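Local coordinates for putative metal-dependent hydrolase (Bacillus subtilis, PDB 6KNS), which binds two zinc ions in a metallo-beta-lactamase fold and is a putative hydrolase, perhaps acting like RNase Z on the 3' ends of tRNA precursors, at residues A[11-20]-A[214-224]; A[29-37]-A[127-135]. One frame throughout, in Å; residues are numbered along the deposited sequence.

Contact 1: A[11-20]-A[214-224]. With ZN (zinc ion), chain G.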
loop_
_atom_site.group_PDB
_atom_site.type_symbol
_atom_site.label_atom_id
_atom_site.label_comp_id
_atom_site.label_asym_id
_atom_site.label_seq_id
_atom_site.Cartn_x
_atom_site.Cartn_y
_atom_site.Cartn_z
ATOM N N VAL A 11 -15.749 -2.393 -6.271
ATOM C CA VAL A 11 -14.397 -2.959 -6.292
ATOM C C VAL A 11 -13.403 -1.814 -6.092
ATOM O O VAL A 11 -13.482 -0.813 -6.762
ATOM C CB VAL A 11 -14.106 -3.691 -7.605
ATOM C CG1 VAL A 11 -12.666 -4.192 -7.641
ATOM C CG2 VAL A 11 -15.115 -4.848 -7.810
ATOM N N ILE A 12 -12.516 -1.949 -5.123
ATOM C CA ILE A 12 -11.529 -0.904 -4.838
ATOM C C ILE A 12 -10.232 -1.294 -5.485
ATOM O O ILE A 12 -9.550 -0.452 -6.055
ATOM C CB ILE A 12 -11.316 -0.681 -3.351
ATOM C CG1 ILE A 12 -12.654 -0.388 -2.680
ATOM C CG2 ILE A 12 -10.329 0.493 -3.133
ATOM C CD1 ILE A 12 -13.370 0.851 -3.187
ATOM N N GLY A 13 -9.897 -2.586 -5.443
ATOM C CA GLY A 13 -8.698 -3.045 -6.183
ATOM C C GLY A 13 -8.834 -4.525 -6.482
ATOM O O GLY A 13 -9.488 -5.260 -5.742
ATOM N N CYS A 14 -8.219 -4.961 -7.550
ATOM C CA CYS A 14 -8.563 -6.268 -8.095
ATOM C C CYS A 14 -7.413 -7.083 -8.685
ATOM O O CYS A 14 -7.664 -8.208 -9.181
ATOM C CB CYS A 14 -9.669 -6.095 -9.152
ATOM S SG CYS A 14 -9.103 -5.133 -10.501
ATOM N N TYR A 15 -6.173 -6.573 -8.619
ATOM C CA TYR A 15 -5.013 -7.353 -9.074
ATOM C C TYR A 15 -4.485 -8.375 -8.083
ATOM O O TYR A 15 -4.461 -8.137 -6.866
ATOM C CB TYR A 15 -3.857 -6.443 -9.552
ATOM C CG TYR A 15 -4.093 -5.966 -10.979
ATOM C CD1 TYR A 15 -3.610 -6.682 -12.058
ATOM C CD2 TYR A 15 -4.840 -4.837 -11.220
ATOM C CE1 TYR A 15 -3.874 -6.285 -13.343
ATOM C CE2 TYR A 15 -5.120 -4.411 -12.505
ATOM C CZ TYR A 15 -4.640 -5.152 -13.561
ATOM O OH TYR A 15 -4.864 -4.705 -14.825
ATOM N N GLY A 16 -4.020 -9.510 -8.605
ATOM C CA GLY A 16 -3.420 -10.517 -7.765
ATOM C C GLY A 16 -1.961 -10.173 -7.514
ATOM O O GLY A 16 -1.299 -9.738 -8.419
ATOM N N GLY A 17 -1.477 -10.369 -6.288
ATOM C CA GLY A 17 -0.060 -10.289 -5.952
ATOM C C GLY A 17 0.468 -8.885 -5.667
ATOM O O GLY A 17 0.998 -8.613 -4.582
ATOM N N PHE A 18 0.306 -7.986 -6.630
ATOM C CA PHE A 18 0.900 -6.653 -6.580
ATOM C C PHE A 18 0.144 -5.797 -7.611
ATOM O O PHE A 18 -0.471 -6.319 -8.508
ATOM C CB PHE A 18 2.388 -6.704 -6.943
ATOM C CG PHE A 18 2.654 -7.165 -8.374
ATOM C CD1 PHE A 18 2.728 -8.501 -8.683
ATOM C CD2 PHE A 18 2.861 -6.254 -9.407
ATOM C CE1 PHE A 18 2.980 -8.914 -9.981
ATOM C CE2 PHE A 18 3.116 -6.679 -10.706
ATOM C CZ PHE A 18 3.182 -8.010 -10.983
ATOM N N PRO A 19 0.171 -4.488 -7.464
ATOM C CA PRO A 19 -0.655 -3.660 -8.333
ATOM C C PRO A 19 -0.017 -3.464 -9.701
ATOM O O PRO A 19 1.194 -3.259 -9.802
ATOM C CB PRO A 19 -0.685 -2.325 -7.585
ATOM C CG PRO A 19 0.662 -2.302 -6.900
ATOM C CD PRO A 19 0.832 -3.693 -6.414
ATOM N N ALA A 20 -0.824 -3.552 -10.749
ATOM C CA ALA A 20 -0.464 -2.965 -12.034
ATOM C C ALA A 20 -0.345 -1.449 -11.823
ATOM O O ALA A 20 -0.842 -0.905 -10.812
ATOM C CB ALA A 20 -1.575 -3.271 -13.109
ATOM N N LEU A 214 -18.233 -12.316 -11.262
ATOM C CA LEU A 214 -17.215 -11.265 -11.372
ATOM C C LEU A 214 -15.837 -11.849 -11.135
ATOM O O LEU A 214 -15.563 -12.375 -10.073
ATOM C CB LEU A 214 -17.450 -10.141 -10.352
ATOM C CG LEU A 214 -16.498 -8.938 -10.421
ATOM C CD1 LEU A 214 -16.714 -8.134 -11.714
ATOM C CD2 LEU A 214 -16.663 -8.026 -9.220
ATOM N N LEU A 215 -14.983 -11.754 -12.141
ATOM C CA LEU A 215 -13.672 -12.327 -12.101
ATOM C C LEU A 215 -12.682 -11.300 -11.580
ATOM O O LEU A 215 -12.635 -10.178 -12.061
ATOM C CB LEU A 215 -13.286 -12.791 -13.514
ATOM C CG LEU A 215 -14.257 -13.793 -14.170
ATOM C CD1 LEU A 215 -13.812 -14.110 -15.625
ATOM C CD2 LEU A 215 -14.392 -15.090 -13.354
ATOM N N THR A 216 -11.856 -11.692 -10.622
ATOM C CA THR A 216 -10.936 -10.767 -9.986
ATOM C C THR A 216 -9.587 -11.461 -9.637
ATOM O O THR A 216 -9.299 -12.592 -10.079
ATOM C CB THR A 216 -11.647 -10.133 -8.765
ATOM O OG1 THR A 216 -10.840 -9.078 -8.230
ATOM C CG2 THR A 216 -11.943 -11.182 -7.658
ATOM N N HIS A 217 -8.745 -10.766 -8.886
ATOM C CA HIS A 217 -7.411 -11.258 -8.525
ATOM C C HIS A 217 -6.636 -11.564 -9.793
ATOM O O HIS A 217 -6.062 -12.633 -9.952
ATOM C CB HIS A 217 -7.508 -12.479 -7.638
ATOM C CG HIS A 217 -6.367 -12.633 -6.697
ATOM N ND1 HIS A 217 -5.194 -13.267 -7.048
ATOM C CD2 HIS A 217 -6.203 -12.190 -5.421
ATOM C CE1 HIS A 217 -4.371 -13.250 -6.011
ATOM N NE2 HIS A 217 -4.957 -12.598 -5.013
ATOM N N LEU A 218 -6.607 -10.566 -10.664
ATOM C CA LEU A 218 -6.258 -10.722 -12.069
ATOM C C LEU A 218 -4.756 -10.867 -12.287
ATOM O O LEU A 218 -3.960 -10.364 -11.493
ATOM C CB LEU A 218 -6.760 -9.509 -12.851
ATOM C CG LEU A 218 -8.250 -9.249 -12.782
ATOM C CD1 LEU A 218 -8.590 -7.869 -13.488
ATOM C CD2 LEU A 218 -9.007 -10.448 -13.371
ATOM N N PRO A 219 -4.367 -11.549 -13.379
ATOM C CA PRO A 219 -2.950 -11.743 -13.700
ATOM C C PRO A 219 -2.337 -10.527 -14.397
ATOM O O PRO A 219 -3.049 -9.644 -14.817
ATOM C CB PRO A 219 -2.971 -12.929 -14.663
ATOM C CG PRO A 219 -4.315 -12.850 -15.336
ATOM C CD PRO A 219 -5.253 -12.306 -14.275
ATOM N N HIS A 220 -1.015 -10.495 -14.496
ATOM C CA HIS A 220 -0.288 -9.395 -15.102
ATOM C C HIS A 220 0.233 -9.774 -16.502
ATOM O O HIS A 220 1.272 -9.282 -16.926
ATOM C CB HIS A 220 0.887 -8.993 -14.169
ATOM C CG HIS A 220 0.420 -8.536 -12.818
ATOM N ND1 HIS A 220 0.233 -7.206 -12.512
ATOM C CD2 HIS A 220 0.023 -9.229 -11.727
ATOM C CE1 HIS A 220 -0.230 -7.097 -11.282
ATOM N NE2 HIS A 220 -0.354 -8.308 -10.773
ATOM N N PHE A 221 -0.465 -10.656 -17.204
ATOM C CA PHE A 221 -0.120 -10.971 -18.601
ATOM C C PHE A 221 -1.397 -11.435 -19.294
ATOM O O PHE A 221 -2.382 -11.761 -18.635
ATOM C CB PHE A 221 0.947 -12.077 -18.678
ATOM C CG PHE A 221 0.470 -13.392 -18.178
ATOM C CD1 PHE A 221 0.416 -13.648 -16.815
ATOM C CD2 PHE A 221 0.014 -14.369 -19.064
ATOM C CE1 PHE A 221 -0.074 -14.897 -16.322
ATOM C CE2 PHE A 221 -0.467 -15.596 -18.597
ATOM C CZ PHE A 221 -0.518 -15.862 -17.226
ATOM N N GLY A 222 -1.377 -11.472 -20.604
ATOM C CA GLY A 222 -2.526 -11.985 -21.368
ATOM C C GLY A 222 -3.603 -10.950 -21.650
ATOM O O GLY A 222 -3.457 -9.762 -21.327
ATOM N N VAL A 223 -4.672 -11.417 -22.289
ATOM C CA VAL A 223 -5.805 -10.593 -22.640
ATOM C C VAL A 223 -6.895 -10.891 -21.640
ATOM O O VAL A 223 -7.545 -11.939 -21.725
ATOM C CB VAL A 223 -6.283 -10.924 -24.032
ATOM C CG1 VAL A 223 -7.472 -9.991 -24.441
ATOM C CG2 VAL A 223 -5.098 -10.823 -24.971
ATOM N N HIS A 224 -7.091 -9.975 -20.699
ATOM C CA HIS A 224 -8.028 -10.185 -19.599
ATOM C C HIS A 224 -9.438 -10.525 -20.077
ATOM O O HIS A 224 -10.119 -11.302 -19.436
ATOM C CB HIS A 224 -8.114 -8.938 -18.700
ATOM C CG HIS A 224 -6.983 -8.803 -17.728
ATOM N ND1 HIS A 224 -6.751 -7.647 -17.011
ATOM C CD2 HIS A 224 -6.018 -9.678 -17.354
ATOM C CE1 HIS A 224 -5.698 -7.823 -16.231
ATOM N NE2 HIS A 224 -5.238 -9.047 -16.417
HETATM ZN ZN ZN G . -4.154 -12.939 -3.094
#
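The imidazole of H220 lies flat against the ring of F18 in a face-to-face stack, centroids 3.6 Å apart and planes only 9° from parallel. Flanked by F18 on one face and, at a slant, by Y15 CD1 on the other, H220 is also fixed in its own plane: its NE2 donates to G16 O over 2.9 Å, nearly along the C=O axis. A histidine suits this place because it offers a flat surface to the aromatic rings and an N-H at its edge. With chi1 at 64°, F18 CG is tucked between the backbone N and the carbonyl carbon, which turns the ring back over the imidazole of H220.

Equally tight, and more deeply buried, is the backbone crossing beside this stack. G16 N donates to L218 O and L218 N donates to C14 O, both at 3.0 Å, a single bridge joining Y15 and L218. G16 lets the chains come this close: with no side chain, its CA can sit directly over the H217 ring, 3.5 Å from the centroid. Deeper in, V11 CG2 and L214 CD2 meet tip to tip at 3.8 Å, plain aliphatic packing between the two sheets, and T216 OG1 has its main partner in the hydroxyl of Y28.

The partly exposed end is looser: Y15 OH passes 3.5 Å from CE1 of H224, whose NE2 is tied back to P219 O. F18 also packs on P76 of the second subunit.

At its edge H217 binds zinc through NE2 at 2.1 Å, with D69, H70 and D161 completing the site, and G17 N donates to D69 OD2: two loops at the sheet ends bordering the dinuclear centre, as is characteristic of the metallo-beta-lactamase fold.

Contact 2: A[29-37]-A[127-135]; sequences LFQSGDYSL and TAGPFTITF. With CA (calcium ion), chain F.
Two beta-hairpins, each closed by a type II' turn, pack against each other where the two sheets of the metallo-beta-lactamase sandwich face one another, beside a calcium site: the turn of 29-37 and the turn of 127-135 meet through Y35, G129 and P130. G129 CA and P130 CD stand over the Y35 ring in CH-pi contacts, 3.8 and 3.9 Å from its centroid. With chi1 at -160°, Y35 CG is nearly anti to the backbone N, which carries the ring across to the other turn. Glycine suits position 129 twice over: its positive phi fits the first corner of a type II' turn, and its bare CA can lie against the tyrosine face. On the flank, P130 CG rests 3.6 Å from S32 OG.

Further in, F131 fills the space between the hairpins. Its CZ touches S32 CB at 3.6 Å and its CE2 comes to the edge of the Y35 ring, 3.9 Å from CD1, while CD2 meets L37 CD2. The methyl tips of L37 CD2 and I133 CD1 then meet at 3.9 Å. I149 of strand 145-150 lies against both F30 and F131, and A60 of strand 60-62 against Y35 and L37.

D34 O binds the calcium ion at 2.8 Å, with the carbonyl O of K57, OD2 of D59 and a water as further ligands; that water also donates to S36 OG. D59 further accepts from S36 N, so the metal site holds the turn and the start of the strand after it, which probably helps to keep Y35 in place.

No hydrogen bond crosses between the segments: backbone bonds run within each hairpin and to neighbours in its own sheet, and cohesion across the contact rests on shape and ring contacts.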
loop_
_atom_site.group_PDB
_atom_site.type_symbol
_atom_site.label_atom_id
_atom_site.label_comp_id
_atom_site.label_asym_id
_atom_site.label_seq_id
_atom_site.Cartn_x
_atom_site.Cartn_y
_atom_site.Cartn_z
ATOM N N LEU A 29 -15.495 -2.826 -1.266
ATOM C CA LEU A 29 -16.280 -2.008 -0.370
ATOM C C LEU A 29 -17.733 -2.468 -0.427
ATOM O O LEU A 29 -18.374 -2.370 -1.473
ATOM C CB LEU A 29 -16.167 -0.542 -0.759
ATOM C CG LEU A 29 -17.122 0.473 -0.105
ATOM C CD1 LEU A 29 -16.955 0.574 1.397
ATOM C CD2 LEU A 29 -16.876 1.826 -0.717
ATOM N N PHE A 30 -18.239 -2.944 0.714
ATOM C CA PHE A 30 -19.630 -3.342 0.845
ATOM C C PHE A 30 -20.378 -2.309 1.654
ATOM O O PHE A 30 -19.978 -1.987 2.751
ATOM C CB PHE A 30 -19.720 -4.680 1.561
ATOM C CG PHE A 30 -19.322 -5.858 0.716
ATOM C CD1 PHE A 30 -18.022 -6.036 0.331
ATOM C CD2 PHE A 30 -20.278 -6.791 0.320
ATOM C CE1 PHE A 30 -17.667 -7.125 -0.427
ATOM C CE2 PHE A 30 -19.932 -7.884 -0.428
ATOM C CZ PHE A 30 -18.639 -8.055 -0.815
ATOM N N GLN A 31 -21.479 -1.798 1.111
ATOM C CA GLN A 31 -22.235 -0.771 1.777
ATOM C C GLN A 31 -23.675 -1.124 1.897
ATOM O O GLN A 31 -24.261 -1.704 0.991
ATOM C CB GLN A 31 -22.099 0.574 1.057
ATOM C CG GLN A 31 -20.688 1.157 1.139
ATOM C CD GLN A 31 -20.550 2.447 0.335
ATOM O OE1 GLN A 31 -20.606 2.457 -0.918
ATOM N NE2 GLN A 31 -20.402 3.542 1.052
ATOM N N SER A 32 -24.253 -0.728 3.024
ATOM C CA SER A 32 -25.686 -0.810 3.239
ATOM C C SER A 32 -26.156 0.348 4.131
ATOM O O SER A 32 -25.803 0.416 5.321
ATOM C CB SER A 32 -26.036 -2.147 3.914
ATOM O OG SER A 32 -27.433 -2.253 4.140
ATOM N N GLY A 33 -26.972 1.237 3.566
ATOM C CA GLY A 33 -27.409 2.429 4.275
ATOM C C GLY A 33 -26.168 3.184 4.682
ATOM O O GLY A 33 -25.306 3.387 3.847
ATOM N N ASP A 34 -26.038 3.537 5.965
ATOM C CA ASP A 34 -24.815 4.223 6.480
ATOM C C ASP A 34 -23.639 3.305 6.845
ATOM O O ASP A 34 -22.567 3.794 7.192
ATOM C CB ASP A 34 -25.134 5.075 7.715
ATOM C CG ASP A 34 -25.853 6.357 7.369
ATOM O OD1 ASP A 34 -25.702 6.829 6.212
ATOM O OD2 ASP A 34 -26.575 6.898 8.262
ATOM N N TYR A 35 -23.845 1.992 6.764
ATOM C CA TYR A 35 -22.799 1.031 7.095
ATOM C C TYR A 35 -21.862 0.780 5.925
ATOM O O TYR A 35 -22.329 0.610 4.787
ATOM C CB TYR A 35 -23.413 -0.291 7.553
ATOM C CG TYR A 35 -22.459 -1.152 8.342
ATOM C CD1 TYR A 35 -21.800 -2.208 7.727
ATOM C CD2 TYR A 35 -22.224 -0.913 9.709
ATOM C CE1 TYR A 35 -20.932 -3.005 8.421
ATOM C CE2 TYR A 35 -21.336 -1.721 10.433
ATOM C CZ TYR A 35 -20.694 -2.766 9.762
ATOM O OH TYR A 35 -19.829 -3.587 10.379
ATOM N N SER A 36 -20.554 0.755 6.246
ATOM C CA SER A 36 -19.476 0.529 5.318
ATOM C C SER A 36 -18.522 -0.538 5.828
ATOM O O SER A 36 -17.927 -0.354 6.888
ATOM C CB SER A 36 -18.655 1.810 5.124
ATOM O OG SER A 36 -19.398 2.740 4.353
ATOM N N LEU A 37 -18.358 -1.600 5.031
ATOM C CA LEU A 37 -17.454 -2.713 5.340
ATOM C C LEU A 37 -16.406 -2.867 4.244
ATOM O O LEU A 37 -16.753 -2.985 3.085
ATOM C CB LEU A 37 -18.245 -4.026 5.432
ATOM C CG LEU A 37 -17.506 -5.349 5.652
ATOM C CD1 LEU A 37 -16.805 -5.308 7.004
ATOM C CD2 LEU A 37 -18.470 -6.580 5.497
ATOM N N THR A 127 -22.066 -11.259 12.618
ATOM C CA THR A 127 -22.833 -10.052 12.366
ATOM C C THR A 127 -21.923 -8.831 12.176
ATOM O O THR A 127 -21.051 -8.577 12.988
ATOM C CB THR A 127 -23.813 -9.792 13.538
ATOM O OG1 THR A 127 -24.661 -10.908 13.634
ATOM C CG2 THR A 127 -24.682 -8.542 13.295
ATOM N N ALA A 128 -22.126 -8.081 11.101
ATOM C CA ALA A 128 -21.397 -6.822 10.839
ATOM C C ALA A 128 -22.404 -5.787 10.395
ATOM O O ALA A 128 -22.760 -5.707 9.203
ATOM C CB ALA A 128 -20.321 -7.040 9.749
ATOM N N GLY A 129 -22.900 -5.025 11.363
ATOM C CA GLY A 129 -23.997 -4.091 11.138
ATOM C C GLY A 129 -25.161 -4.859 10.527
ATOM O O GLY A 129 -25.579 -5.845 11.091
ATOM N N PRO A 130 -25.646 -4.443 9.339
ATOM C CA PRO A 130 -26.764 -5.152 8.706
ATOM C C PRO A 130 -26.330 -6.389 7.912
ATOM O O PRO A 130 -27.165 -7.066 7.330
ATOM C CB PRO A 130 -27.391 -4.077 7.798
ATOM C CG PRO A 130 -26.214 -3.170 7.454
ATOM C CD PRO A 130 -25.186 -3.293 8.543
ATOM N N PHE A 131 -25.053 -6.727 7.922
ATOM C CA PHE A 131 -24.605 -7.930 7.207
ATOM C C PHE A 131 -24.410 -9.125 8.141
ATOM O O PHE A 131 -24.068 -8.958 9.311
ATOM C CB PHE A 131 -23.279 -7.694 6.489
ATOM C CG PHE A 131 -23.309 -6.579 5.471
ATOM C CD1 PHE A 131 -24.136 -6.639 4.382
ATOM C CD2 PHE A 131 -22.463 -5.502 5.602
ATOM C CE1 PHE A 131 -24.145 -5.606 3.432
ATOM C CE2 PHE A 131 -22.447 -4.476 4.667
ATOM C CZ PHE A 131 -23.293 -4.527 3.581
ATOM N N THR A 132 -24.647 -10.316 7.597
ATOM C CA THR A 132 -24.334 -11.578 8.254
ATOM C C THR A 132 -23.345 -12.276 7.316
ATOM O O THR A 132 -23.647 -12.438 6.122
ATOM C CB THR A 132 -25.597 -12.444 8.465
ATOM O OG1 THR A 132 -26.558 -11.701 9.223
ATOM C CG2 THR A 132 -25.281 -13.774 9.185
ATOM N N ILE A 133 -22.180 -12.665 7.862
ATOM C CA ILE A 133 -21.100 -13.277 7.094
ATOM C C ILE A 133 -20.885 -14.699 7.593
ATOM O O ILE A 133 -20.843 -14.940 8.807
ATOM C CB ILE A 133 -19.768 -12.453 7.236
ATOM C CG1 ILE A 133 -20.024 -10.973 6.959
ATOM C CG2 ILE A 133 -18.677 -12.981 6.281
ATOM C CD1 ILE A 133 -18.790 -10.132 7.078
ATOM N N THR A 134 -20.761 -15.632 6.654
ATOM C CA THR A 134 -20.365 -17.011 6.937
ATOM C C THR A 134 -19.142 -17.327 6.064
ATOM O O THR A 134 -18.877 -16.624 5.075
ATOM C CB THR A 134 -21.505 -18.048 6.661
ATOM O OG1 THR A 134 -22.074 -17.788 5.384
ATOM C CG2 THR A 134 -22.628 -18.040 7.771
ATOM N N PHE A 135 -18.408 -18.377 6.421
ATOM C CA PHE A 135 -17.022 -18.594 5.938
ATOM C C PHE A 135 -16.818 -20.002 5.396
ATOM O O PHE A 135 -17.452 -20.926 5.866
ATOM C CB PHE A 135 -16.053 -18.393 7.092
ATOM C CG PHE A 135 -16.140 -17.027 7.702
ATOM C CD1 PHE A 135 -15.461 -15.956 7.142
ATOM C CD2 PHE A 135 -16.964 -16.791 8.766
ATOM C CE1 PHE A 135 -15.570 -14.669 7.669
ATOM C CE2 PHE A 135 -17.058 -15.517 9.311
ATOM C CZ PHE A 135 -16.374 -14.452 8.746
HETATM CA CA CA F . -20.378 4.693 8.650
HETATM O O HOH W 1 -20.130 4.369 6.143
#

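In the fold
Both contacts join the two seven-stranded sheets of the sandwich and are largely buried, yet they lie about 24 Å apart, centre to centre, on opposite sides of the chain's centre. Strands 7-13 and 27-32 are sheet neighbours, and I12 of contact 1 packs on L29 of contact 2. Contact 1 leaves the strand ends for loops beside the zinc centre and the second subunit, and adds backbone hydrogen bonds and a zinc ligand to its ring and aliphatic packing. Contact 2 stays within the chain and runs from hydrophobic core to exposed turns, relying on apolar and CH-pi packing; its hairpin lends the calcium one backbone carbonyl, that of the exposed D34, while K57 and D59 add further ligands.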